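'Carboxyl esterase 2 (Tuber melanosporum Mel28, PDB 5MIF) probably hydrolyses carboxylic esters, as an alpha/beta-hydrolase-fold carboxylesterase of the archaea-like type found in a mycorrhizal fungus. Local coordinates at residues Glu232-Ile244 / Val282-Glu294. Numbering follows the deposited sequence.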
loop_
_atom_site.group_PDB
_atom_site.type_symbol
_atom_site.label_atom_id
_atom_site.label_comp_id
_atom_site.label_asym_id
_atom_site.label_seq_id
_atom_site.Cartn_x
_atom_site.Cartn_y
_atom_site.Cartn_z
ATOM N N GLU A 232 -5.405 22.464 -3.347
ATOM C CA GLU A 232 -6.518 21.522 -3.353
ATOM C C GLU A 232 -7.087 21.277 -1.947
ATOM O O GLU A 232 -8.294 21.115 -1.778
ATOM C CB GLU A 232 -6.090 20.196 -3.985
ATOM C CG GLU A 232 -7.230 19.217 -4.150
ATOM C CD GLU A 232 -6.839 17.984 -4.935
ATOM O OE1 GLU A 232 -5.656 17.877 -5.338
ATOM O OE2 GLU A 232 -7.731 17.135 -5.169
ATOM N N PHE A 233 -6.218 21.232 -0.942
ATOM C CA PHE A 233 -6.657 21.001 0.438
ATOM C C PHE A 233 -6.160 22.071 1.422
ATOM O O PHE A 233 -5.549 21.726 2.440
ATOM C CB PHE A 233 -6.178 19.631 0.910
ATOM C CG PHE A 233 -6.452 18.522 -0.064
ATOM C CD1 PHE A 233 -7.716 17.959 -0.163
ATOM C CD2 PHE A 233 -5.442 18.046 -0.885
ATOM C CE1 PHE A 233 -7.965 16.933 -1.063
ATOM C CE2 PHE A 233 -5.684 17.024 -1.783
ATOM C CZ PHE A 233 -6.946 16.465 -1.873
ATOM N N PRO A 234 -6.453 23.363 1.147
ATOM C CA PRO A 234 -5.849 24.466 1.918
ATOM C C PRO A 234 -6.095 24.381 3.426
ATOM O O PRO A 234 -5.234 24.785 4.208
ATOM C CB PRO A 234 -6.516 25.717 1.326
ATOM C CG PRO A 234 -7.796 25.222 0.744
ATOM C CD PRO A 234 -7.491 23.852 0.218
ATOM N N ASN A 235 -7.244 23.866 3.840
ATOM C CA ASN A 235 -7.406 23.545 5.246
ATOM C C ASN A 235 -8.066 22.190 5.415
ATOM O O ASN A 235 -8.551 21.868 6.502
ATOM C CB ASN A 235 -8.146 24.652 6.012
ATOM C CG ASN A 235 -9.240 25.306 5.207
ATOM O OD1 ASN A 235 -9.083 25.562 4.012
ATOM N ND2 ASN A 235 -10.345 25.630 5.872
ATOM N N GLY A 236 -8.096 21.425 4.317
ATOM C CA GLY A 236 -8.619 20.061 4.297
ATOM C C GLY A 236 -8.079 19.348 5.519
ATOM O O GLY A 236 -6.890 19.482 5.825
ATOM N N PRO A 237 -8.943 18.600 6.227
ATOM C CA PRO A 237 -8.716 18.278 7.645
ATOM C C PRO A 237 -7.381 17.593 7.940
ATOM O O PRO A 237 -6.772 17.013 7.047
ATOM C CB PRO A 237 -9.883 17.342 7.982
ATOM C CG PRO A 237 -10.339 16.791 6.666
ATOM C CD PRO A 237 -10.080 17.858 5.653
ATOM N N GLY A 238 -6.935 17.676 9.190
ATOM C CA GLY A 238 -5.724 16.996 9.617
ATOM C C GLY A 238 -4.460 17.833 9.524
ATOM O O GLY A 238 -3.556 17.695 10.348
ATOM N N LEU A 239 -4.398 18.695 8.515
ATOM C CA LEU A 239 -3.250 19.559 8.289
ATOM C C LEU A 239 -3.657 20.714 7.386
ATOM O O LEU A 239 -4.096 20.499 6.261
ATOM C CB LEU A 239 -2.099 18.786 7.643
ATOM C CG LEU A 239 -0.912 19.643 7.181
ATOM C CD1 LEU A 239 -0.237 20.283 8.381
ATOM C CD2 LEU A 239 0.092 18.853 6.320
ATOM N N THR A 240 -3.473 21.942 7.862
ATOM C CA THR A 240 -3.865 23.112 7.085
ATOM C C THR A 240 -2.643 23.840 6.550
ATOM O O THR A 240 -1.537 23.666 7.059
ATOM C CB THR A 240 -4.697 24.093 7.925
ATOM O OG1 THR A 240 -3.826 24.855 8.774
ATOM C CG2 THR A 240 -5.715 23.336 8.772
ATOM N N THR A 241 -2.844 24.666 5.532
ATOM C CA THR A 241 -1.749 25.432 4.964
ATOM C C THR A 241 -1.193 26.421 5.991
ATOM O O THR A 241 -0.013 26.753 5.958
ATOM C CB THR A 241 -2.182 26.187 3.695
ATOM O OG1 THR A 241 -3.484 26.753 3.897
ATOM C CG2 THR A 241 -2.221 25.245 2.500
ATOM N N ASP A 242 -2.041 26.891 6.900
ATOM C CA ASP A 242 -1.593 27.800 7.949
ATOM C C ASP A 242 -0.674 27.116 8.950
ATOM O O ASP A 242 0.318 27.698 9.390
ATOM C CB ASP A 242 -2.784 28.420 8.679
ATOM C CG ASP A 242 -3.482 29.481 7.850
ATOM O OD1 ASP A 242 -2.918 29.893 6.808
ATOM O OD2 ASP A 242 -4.582 29.918 8.254
ATOM N N GLU A 243 -1.011 25.888 9.325
ATOM C CA GLU A 243 -0.179 25.131 10.249
ATOM C C GLU A 243 1.190 24.852 9.623
ATOM O O GLU A 243 2.218 24.900 10.301
ATOM C CB GLU A 243 -0.875 23.830 10.639
ATOM C CG GLU A 243 -2.057 24.005 11.589
ATOM C CD GLU A 243 -2.846 22.715 11.794
ATOM O OE1 GLU A 243 -2.964 21.914 10.832
ATOM O OE2 GLU A 243 -3.297 22.481 12.936
ATOM N N ILE A 244 1.196 24.592 8.321
ATOM C CA ILE A 244 2.429 24.366 7.572
ATOM C C ILE A 244 3.342 25.593 7.598
ATOM O O ILE A 244 4.553 25.483 7.832
ATOM C CB ILE A 244 2.131 23.984 6.103
ATOM C CG1 ILE A 244 1.469 22.606 6.034
ATOM C CG2 ILE A 244 3.400 23.988 5.268
ATOM C CD1 ILE A 244 1.160 22.153 4.615
ATOM N N VAL A 282 4.833 6.548 1.508
ATOM C CA VAL A 282 3.400 6.387 1.693
ATOM C C VAL A 282 2.795 7.769 1.926
ATOM O O VAL A 282 3.295 8.521 2.752
ATOM C CB VAL A 282 3.106 5.446 2.884
ATOM C CG1 VAL A 282 1.625 5.318 3.109
ATOM C CG2 VAL A 282 3.732 4.072 2.632
ATOM N N VAL A 283 1.739 8.116 1.197
ATOM C CA VAL A 283 1.109 9.434 1.367
ATOM C C VAL A 283 -0.389 9.297 1.631
ATOM O O VAL A 283 -1.008 8.293 1.263
ATOM C CB VAL A 283 1.317 10.355 0.133
ATOM C CG1 VAL A 283 2.800 10.701 -0.044
ATOM C CG2 VAL A 283 0.718 9.718 -1.134
ATOM N N ALA A 284 -0.960 10.292 2.307
ATOM C CA ALA A 284 -2.404 10.336 2.502
ATOM C C ALA A 284 -3.043 11.056 1.320
ATOM O O ALA A 284 -2.456 11.979 0.771
ATOM C CB ALA A 284 -2.753 11.035 3.813
ATOM N N GLU A 285 -4.247 10.649 0.936
ATOM C CA GLU A 285 -4.906 11.257 -0.213
ATOM C C GLU A 285 -5.316 12.703 0.061
ATOM O O GLU A 285 -5.029 13.605 -0.732
ATOM C CB GLU A 285 -6.138 10.456 -0.614
ATOM C CG GLU A 285 -6.948 11.101 -1.713
ATOM C CD GLU A 285 -8.264 10.392 -1.952
ATOM O OE1 GLU A 285 -8.799 9.797 -0.989
ATOM O OE2 GLU A 285 -8.782 10.460 -3.083
ATOM N N VAL A 286 -5.979 12.916 1.189
ATOM C CA VAL A 286 -6.513 14.234 1.524
ATOM C C VAL A 286 -5.526 14.947 2.448
ATOM O O VAL A 286 -5.571 14.816 3.669
ATOM C CB VAL A 286 -7.913 14.103 2.153
ATOM C CG1 VAL A 286 -8.486 15.462 2.516
ATOM C CG2 VAL A 286 -8.841 13.371 1.182
ATOM N N ASP A 287 -4.623 15.694 1.827
ATOM C CA ASP A 287 -3.428 16.198 2.487
ATOM C C ASP A 287 -2.754 17.239 1.609
ATOM O O ASP A 287 -2.353 16.935 0.488
ATOM C CB ASP A 287 -2.454 15.052 2.772
ATOM C CG ASP A 287 -1.234 15.483 3.587
ATOM O OD1 ASP A 287 -0.975 16.693 3.739
ATOM O OD2 ASP A 287 -0.486 14.596 4.054
ATOM N N PRO A 288 -2.606 18.472 2.127
ATOM C CA PRO A 288 -1.897 19.530 1.404
ATOM C C PRO A 288 -0.485 19.119 1.000
ATOM O O PRO A 288 0.003 19.549 -0.042
ATOM C CB PRO A 288 -1.813 20.672 2.426
ATOM C CG PRO A 288 -2.745 20.348 3.475
ATOM C CD PRO A 288 -3.000 18.890 3.482
ATOM N N ILE A 289 0.157 18.293 1.818
ATOM C CA ILE A 289 1.567 17.981 1.605
ATOM C C ILE A 289 1.737 16.730 0.709
ATOM O O ILE A 289 2.858 16.307 0.422
ATOM C CB ILE A 289 2.302 17.797 2.967
ATOM C CG1 ILE A 289 3.739 18.285 2.886
ATOM C CG2 ILE A 289 2.252 16.376 3.463
ATOM C CD1 ILE A 289 3.825 19.777 2.796
ATOM N N ARG A 290 0.622 16.159 0.253
ATOM C CA ARG A 290 0.658 14.930 -0.551
ATOM C C ARG A 290 1.564 15.036 -1.789
ATOM O O ARG A 290 2.337 14.125 -2.070
ATOM C CB ARG A 290 -0.759 14.536 -0.986
ATOM C CG ARG A 290 -0.836 13.206 -1.735
ATOM C CD ARG A 290 -2.215 13.009 -2.345
ATOM N NE ARG A 290 -2.331 13.760 -3.592
ATOM C CZ ARG A 290 -3.480 14.152 -4.141
ATOM N NH1 ARG A 290 -4.634 13.865 -3.554
ATOM N NH2 ARG A 290 -3.473 14.824 -5.287
ATOM N N GLN A 291 1.470 16.142 -2.525
ATOM C CA GLN A 291 2.236 16.304 -3.767
ATOM C C GLN A 291 3.757 16.190 -3.570
ATOM O O GLN A 291 4.480 15.698 -4.449
ATOM C CB GLN A 291 1.902 17.649 -4.425
ATOM C CG GLN A 291 2.503 17.833 -5.816
ATOM C CD GLN A 291 1.791 17.013 -6.877
ATOM O OE1 GLN A 291 0.564 16.910 -6.876
ATOM N NE2 GLN A 291 2.563 16.405 -7.779
ATOM N N GLN A 292 4.241 16.661 -2.425
ATOM C CA GLN A 292 5.676 16.657 -2.149
ATOM C C GLN A 292 6.258 15.248 -2.118
ATOM O O GLN A 292 7.299 14.983 -2.731
ATOM C CB GLN A 292 5.967 17.371 -0.825
ATOM C CG GLN A 292 5.796 18.866 -0.926
ATOM C CD GLN A 292 6.218 19.593 0.328
ATOM O OE1 GLN A 292 6.973 19.065 1.154
ATOM N NE2 GLN A 292 5.693 20.804 0.505
ATOM N N GLY A 293 5.596 14.353 -1.391
ATOM C CA GLY A 293 6.040 12.971 -1.311
ATOM C C GLY A 293 6.037 12.281 -2.664
ATOM O O GLY A 293 7.020 11.630 -3.030
ATOM N N GLU A 294 4.952 12.459 -3.419
ATOM C CA GLU A 294 4.799 11.802 -4.718
ATOM C C GLU A 294 5.835 12.312 -5.717
ATOM O O GLU A 294 6.473 11.522 -6.416
ATOM C CB GLU A 294 3.365 11.998 -5.247
ATOM C CG GLU A 294 2.309 11.300 -4.384
ATOM C CD GLU A 294 0.887 11.303 -4.972
ATOM O OE1 GLU A 294 0.568 12.131 -5.847
ATOM O OE2 GLU A 294 0.079 10.445 -4.551
HETATM O O HOH W 1 -6.983 14.231 -5.007
HETATM O O HOH W 2 -4.525 16.085 5.714
#
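The loop carrying D287, the likely acid of a Ser-His-Asp triad with S190 and H317, packs against F233 and L239, which close on V286, D287 and P288. V286 CA makes a CH-pi contact 4.1 Å from the F233 ring centroid, and V286 CG1 lies 3.7 Å from F233 CD1. With CG anti to the carbonyl carbon (chi1 -48°), the ring turns one face over V286 and D287 and its edge toward R290 NH1, 3.8 Å from F233 CE2; E232 CG backs the other face. Cut back to an alanine, this position would probably lose the face over V286 CA and the edge beside R290 NH1. That guanidinium donates from NH1 to E285 O (2.9 Å), and water 1 joins the same NH1 to E232 OE2; the direct salt bridge to E232 is long. P288 is second in the type I turn D287-R290, where its ring-fixed phi (-55°) fits; its CG lies 3.1 Å from L239 O, and its CB meets I244 CD1. Branched L239 places CD2 in van der Waals contact with D287 OD1 (3.5 Å). I289 N reaches OD1 from above the carboxylate plane (2.7 Å), a capping bond which would help hold the carboxylate, whose OD2 hydrogen-bonds H317 ND1. Water 2 bridges P237 O and V286 O. The contact ties the link between helices 228-232 and 241-251 to the turn joining strand 279-284 to helix 290-302, with F230 against I244 and I316 of strand 315-316 against V286.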